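Local coordinates for protein uncharacterized N-acetyltransferase D2E76_00625 (Mycobacteroides abscessus, PDB 6YCA) that probably transfers an acetyl group from acetyl coenzyme A to amine substrates, as a GCN5-related N-acetyltransferase of the Eis family that is unable to modify aminoglycosides, at residues A[57-69]-A[75-87]. Residues are numbered along the deposited sequence; the frame is centred on the assembly and turned at random.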
loop_
_atom_site.group_PDB
_atom_site.type_symbol
_atom_site.label_atom_id
_atom_site.label_comp_id
_atom_site.label_asym_id
_atom_site.label_seq_id
_atom_site.Cartn_x
_atom_site.Cartn_y
_atom_site.Cartn_z
ATOM N N ALA A 57 27.315 31.560 6.048
ATOM C CA ALA A 57 27.680 30.700 7.172
ATOM C C ALA A 57 27.873 31.506 8.450
ATOM O O ALA A 57 27.645 30.988 9.548
ATOM C CB ALA A 57 28.928 29.882 6.839
ATOM N N ASP A 58 28.262 32.780 8.320
ATOM C CA ASP A 58 28.491 33.628 9.485
ATOM C C ASP A 58 27.219 33.833 10.306
ATOM O O ASP A 58 27.299 34.051 11.522
ATOM C CB ASP A 58 29.101 34.965 9.042
ATOM C CG ASP A 58 29.902 35.644 10.145
ATOM O OD1 ASP A 58 30.083 35.038 11.221
ATOM O OD2 ASP A 58 30.353 36.791 9.930
ATOM N N GLU A 59 26.040 33.753 9.679
ATOM C CA GLU A 59 24.806 34.019 10.417
ATOM C C GLU A 59 24.315 32.786 11.164
ATOM O O GLU A 59 23.628 32.916 12.182
ATOM C CB GLU A 59 23.704 34.536 9.487
ATOM C CG GLU A 59 23.196 33.495 8.508
ATOM C CD GLU A 59 22.192 34.041 7.510
ATOM O OE1 GLU A 59 21.841 35.239 7.592
ATOM O OE2 GLU A 59 21.743 33.258 6.641
ATOM N N LEU A 60 24.656 31.592 10.689
ATOM C CA LEU A 60 24.204 30.364 11.326
ATOM C C LEU A 60 25.260 29.714 12.209
ATOM O O LEU A 60 25.001 28.646 12.770
ATOM C CB LEU A 60 23.726 29.366 10.266
ATOM C CG LEU A 60 22.619 29.864 9.333
ATOM C CD1 LEU A 60 22.367 28.875 8.200
ATOM C CD2 LEU A 60 21.347 30.130 10.123
ATOM N N LEU A 61 26.432 30.324 12.356
ATOM C CA LEU A 61 27.529 29.730 13.104
ATOM C C LEU A 61 27.960 30.630 14.252
ATOM O O LEU A 61 27.747 31.846 14.237
ATOM C CB LEU A 61 28.736 29.440 12.198
ATOM C CG LEU A 61 28.615 28.249 11.247
ATOM C CD1 LEU A 61 29.833 28.149 10.346
ATOM C CD2 LEU A 61 28.469 26.989 12.064
ATOM N N GLU A 62 28.590 30.008 15.247
ATOM C CA GLU A 62 29.251 30.723 16.327
ATOM C C GLU A 62 30.746 30.598 16.075
ATOM O O GLU A 62 31.291 29.486 16.096
ATOM C CB GLU A 62 28.899 30.091 17.673
ATOM C CG GLU A 62 29.625 30.704 18.859
ATOM C CD GLU A 62 29.128 30.165 20.190
ATOM O OE1 GLU A 62 29.667 30.578 21.238
ATOM O OE2 GLU A 62 28.194 29.333 20.189
ATOM N N LEU A 63 31.403 31.732 15.847
ATOM C CA LEU A 63 32.799 31.711 15.431
ATOM C C LEU A 63 33.713 31.288 16.572
ATOM O O LEU A 63 33.584 31.763 17.703
ATOM C CB LEU A 63 33.225 33.082 14.910
ATOM C CG LEU A 63 32.437 33.646 13.726
ATOM C CD1 LEU A 63 33.011 34.998 13.294
ATOM C CD2 LEU A 63 32.387 32.662 12.559
ATOM N N GLY A 64 34.612 30.356 16.276
ATOM C CA GLY A 64 35.618 29.941 17.231
ATOM C C GLY A 64 35.376 28.595 17.861
ATOM O O GLY A 64 35.993 28.279 18.884
ATOM N N ARG A 65 34.518 27.781 17.263
ATOM C CA ARG A 65 34.153 26.489 17.813
ATOM C C ARG A 65 34.169 25.424 16.732
ATOM O O ARG A 65 33.774 24.284 16.992
ATOM C CB ARG A 65 32.750 26.568 18.424
ATOM C CG ARG A 65 32.674 27.235 19.788
ATOM C CD ARG A 65 31.280 27.072 20.373
ATOM N NE ARG A 65 31.285 27.027 21.831
ATOM C CZ ARG A 65 31.232 25.906 22.541
ATOM N NH1 ARG A 65 31.175 24.730 21.927
ATOM N NH2 ARG A 65 31.238 25.958 23.865
ATOM N N TYR A 66 34.619 25.768 15.531
ATOM C CA TYR A 66 34.556 24.874 14.391
ATOM C C TYR A 66 35.950 24.318 14.150
ATOM O O TYR A 66 36.881 25.065 13.830
ATOM C CB TYR A 66 34.047 25.634 13.165
ATOM C CG TYR A 66 33.338 24.769 12.148
ATOM C CD1 TYR A 66 33.845 23.531 11.779
ATOM C CD2 TYR A 66 32.129 25.170 11.593
ATOM C CE1 TYR A 66 33.192 22.739 10.858
ATOM C CE2 TYR A 66 31.462 24.380 10.675
ATOM C CZ TYR A 66 31.999 23.168 10.314
ATOM O OH TYR A 66 31.346 22.373 9.398
ATOM N N LEU A 67 36.085 23.008 14.306
ATOM C CA LEU A 67 37.338 22.324 14.059
ATOM C C LEU A 67 37.343 21.817 12.628
ATOM O O LEU A 67 36.305 21.421 12.092
ATOM C CB LEU A 67 37.496 21.142 15.012
ATOM C CG LEU A 67 38.009 21.436 16.414
ATOM C CD1 LEU A 67 37.717 20.265 17.326
ATOM C CD2 LEU A 67 39.499 21.704 16.350
ATOM N N GLY A 68 38.516 21.838 12.014
ATOM C CA GLY A 68 38.662 21.383 10.650
ATOM C C GLY A 68 39.748 20.335 10.558
ATOM O O GLY A 68 40.719 20.343 11.314
ATOM N N ALA A 69 39.563 19.420 9.618
ATOM C CA ALA A 69 40.523 18.364 9.342
ATOM C C ALA A 69 41.121 18.645 7.974
ATOM O O ALA A 69 40.399 18.658 6.971
ATOM C CB ALA A 69 39.841 16.998 9.353
ATOM N N LEU A 75 40.833 21.284 3.391
ATOM C CA LEU A 75 39.821 20.967 4.389
ATOM C C LEU A 75 38.941 19.834 3.877
ATOM O O LEU A 75 38.269 19.973 2.849
ATOM C CB LEU A 75 38.976 22.206 4.671
ATOM C CG LEU A 75 37.865 22.036 5.705
ATOM C CD1 LEU A 75 38.469 21.650 7.037
ATOM C CD2 LEU A 75 37.072 23.316 5.839
ATOM N N ILE A 76 38.938 18.711 4.602
ATOM C CA ILE A 76 38.244 17.508 4.168
ATOM C C ILE A 76 37.293 16.939 5.211
ATOM O O ILE A 76 36.695 15.886 4.980
ATOM C CB ILE A 76 39.214 16.423 3.648
ATOM C CG1 ILE A 76 40.379 16.226 4.618
ATOM C CG2 ILE A 76 39.736 16.803 2.271
ATOM C CD1 ILE A 76 40.084 15.314 5.777
ATOM N N GLY A 77 37.139 17.597 6.356
ATOM C CA GLY A 77 36.225 17.145 7.392
ATOM C C GLY A 77 36.185 18.173 8.501
ATOM O O GLY A 77 36.986 19.111 8.532
ATOM N N GLY A 78 35.236 17.993 9.413
ATOM C CA GLY A 78 35.119 18.956 10.493
ATOM C C GLY A 78 34.104 18.545 11.534
ATOM O O GLY A 78 33.366 17.569 11.372
ATOM N N ALA A 79 34.092 19.315 12.622
ATOM C CA ALA A 79 33.156 19.125 13.725
ATOM C C ALA A 79 32.995 20.464 14.432
ATOM O O ALA A 79 33.989 21.138 14.717
ATOM C CB ALA A 79 33.667 18.063 14.703
ATOM N N ASP A 80 31.750 20.850 14.697
ATOM C CA ASP A 80 31.398 22.148 15.255
ATOM C C ASP A 80 30.573 21.960 16.522
ATOM O O ASP A 80 30.103 20.862 16.831
ATOM C CB ASP A 80 30.627 22.986 14.221
ATOM C CG ASP A 80 30.454 24.441 14.639
ATOM O OD1 ASP A 80 31.461 25.136 14.866
ATOM O OD2 ASP A 80 29.297 24.898 14.722
ATOM N N SER A 81 30.395 23.053 17.258
ATOM C CA SER A 81 29.573 23.032 18.459
ATOM C C SER A 81 29.097 24.448 18.756
ATOM O O SER A 81 29.608 25.426 18.207
ATOM C CB SER A 81 30.325 22.438 19.653
ATOM O OG SER A 81 31.575 23.073 19.818
ATOM N N TYR A 82 28.103 24.540 19.635
ATOM C CA TYR A 82 27.541 25.809 20.065
ATOM C C TYR A 82 27.601 25.907 21.580
ATOM O O TYR A 82 27.460 24.908 22.290
ATOM C CB TYR A 82 26.080 25.945 19.611
ATOM C CG TYR A 82 25.930 26.096 18.118
ATOM C CD1 TYR A 82 26.001 24.994 17.280
ATOM C CD2 TYR A 82 25.728 27.347 17.542
ATOM C CE1 TYR A 82 25.875 25.127 15.905
ATOM C CE2 TYR A 82 25.598 27.490 16.169
ATOM C CZ TYR A 82 25.672 26.374 15.360
ATOM O OH TYR A 82 25.547 26.498 13.999
ATOM N N THR A 83 27.803 27.126 22.072
ATOM C CA THR A 83 27.730 27.385 23.503
ATOM C C THR A 83 26.275 27.276 23.940
ATOM O O THR A 83 25.422 28.037 23.470
ATOM C CB THR A 83 28.263 28.789 23.786
ATOM O OG1 THR A 83 29.598 28.906 23.277
ATOM C CG2 THR A 83 28.269 29.079 25.279
ATOM N N SER A 84 25.985 26.336 24.835
ATOM C CA SER A 84 24.607 26.042 25.194
ATOM C C SER A 84 24.542 25.661 26.668
ATOM O O SER A 84 25.559 25.624 27.369
ATOM C CB SER A 84 24.054 24.929 24.297
ATOM O OG SER A 84 22.759 24.527 24.707
ATOM N N TRP A 85 23.328 25.377 27.135
ATOM C CA TRP A 85 23.111 24.810 28.457
ATOM C C TRP A 85 22.207 23.587 28.341
ATOM O O TRP A 85 21.558 23.366 27.317
ATOM C CB TRP A 85 22.531 25.827 29.458
ATOM C CG TRP A 85 21.333 26.615 28.979
ATOM C CD1 TRP A 85 21.319 27.922 28.588
ATOM C CD2 TRP A 85 19.976 26.152 28.875
ATOM N NE1 TRP A 85 20.044 28.299 28.237
ATOM C CE2 TRP A 85 19.202 27.231 28.401
ATOM C CE3 TRP A 85 19.342 24.928 29.131
ATOM C CZ2 TRP A 85 17.829 27.124 28.171
ATOM C CZ3 TRP A 85 17.978 24.824 28.903
ATOM C CH2 TRP A 85 17.237 25.916 28.430
ATOM N N LEU A 86 22.190 22.776 29.396
ATOM C CA LEU A 86 21.361 21.578 29.442
ATOM C C LEU A 86 20.792 21.434 30.844
ATOM O O LEU A 86 21.531 21.538 31.828
ATOM C CB LEU A 86 22.173 20.330 29.087
ATOM C CG LEU A 86 21.412 19.045 28.759
ATOM C CD1 LEU A 86 22.195 18.246 27.734
ATOM C CD2 LEU A 86 21.177 18.210 30.001
ATOM N N THR A 87 19.486 21.192 30.927
ATOM C CA THR A 87 18.796 21.056 32.205
ATOM C C THR A 87 18.907 19.619 32.707
ATOM O O THR A 87 18.412 18.690 32.059
ATOM C CB THR A 87 17.330 21.471 32.067
ATOM O OG1 THR A 87 17.251 22.806 31.546
ATOM C CG2 THR A 87 16.633 21.410 33.419
#
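Leu67 and Ala79 pair their backbones in both directions, Leu67 N to Ala79 O at 2.8 Å and Ala79 N to Leu67 O at 3.1 Å, at the close-packed end of this contact. Next along, Gly68 faces Gly78, and the backbones come together with 4.3 Å between their CA atoms. Asp80 lays CB over the centre of the Tyr66 ring in a CH-pi contact, 3.8 Å from the centroid. Strands 67-69 and 75-87 form an antiparallel beta hairpin of the N-terminal GNAT domain, which binds acetyl coenzyme A; near the turn Ile76 and Gly77 both oppose Ala69 in a classic beta bulge, where Ile76 N donates to Ala69 O at 2.8 Å. Ahead of Tyr66 in the chain, side chains replace the paired backbones and the contact is more open, with Thr83 exposed and Glu62 and Tyr82 partly so. Tyr82 OH, in the plane of the Leu60 carbonyl, donates to Leu60 O. Glu62, its CG anti to the backbone N (chi1 176°) and its chain extended, grips Thr83 with both carboxylate oxygens, OE1 taking OG1 and OE2 taking the backbone N at 2.9 Å, each on the syn side but about 25° out of the carboxylate plane. Buried Arg65 gives Ser81 OG and Thr83 OG1 only weak, bent bonds, while its NH2 forms a salt bridge with Glu130.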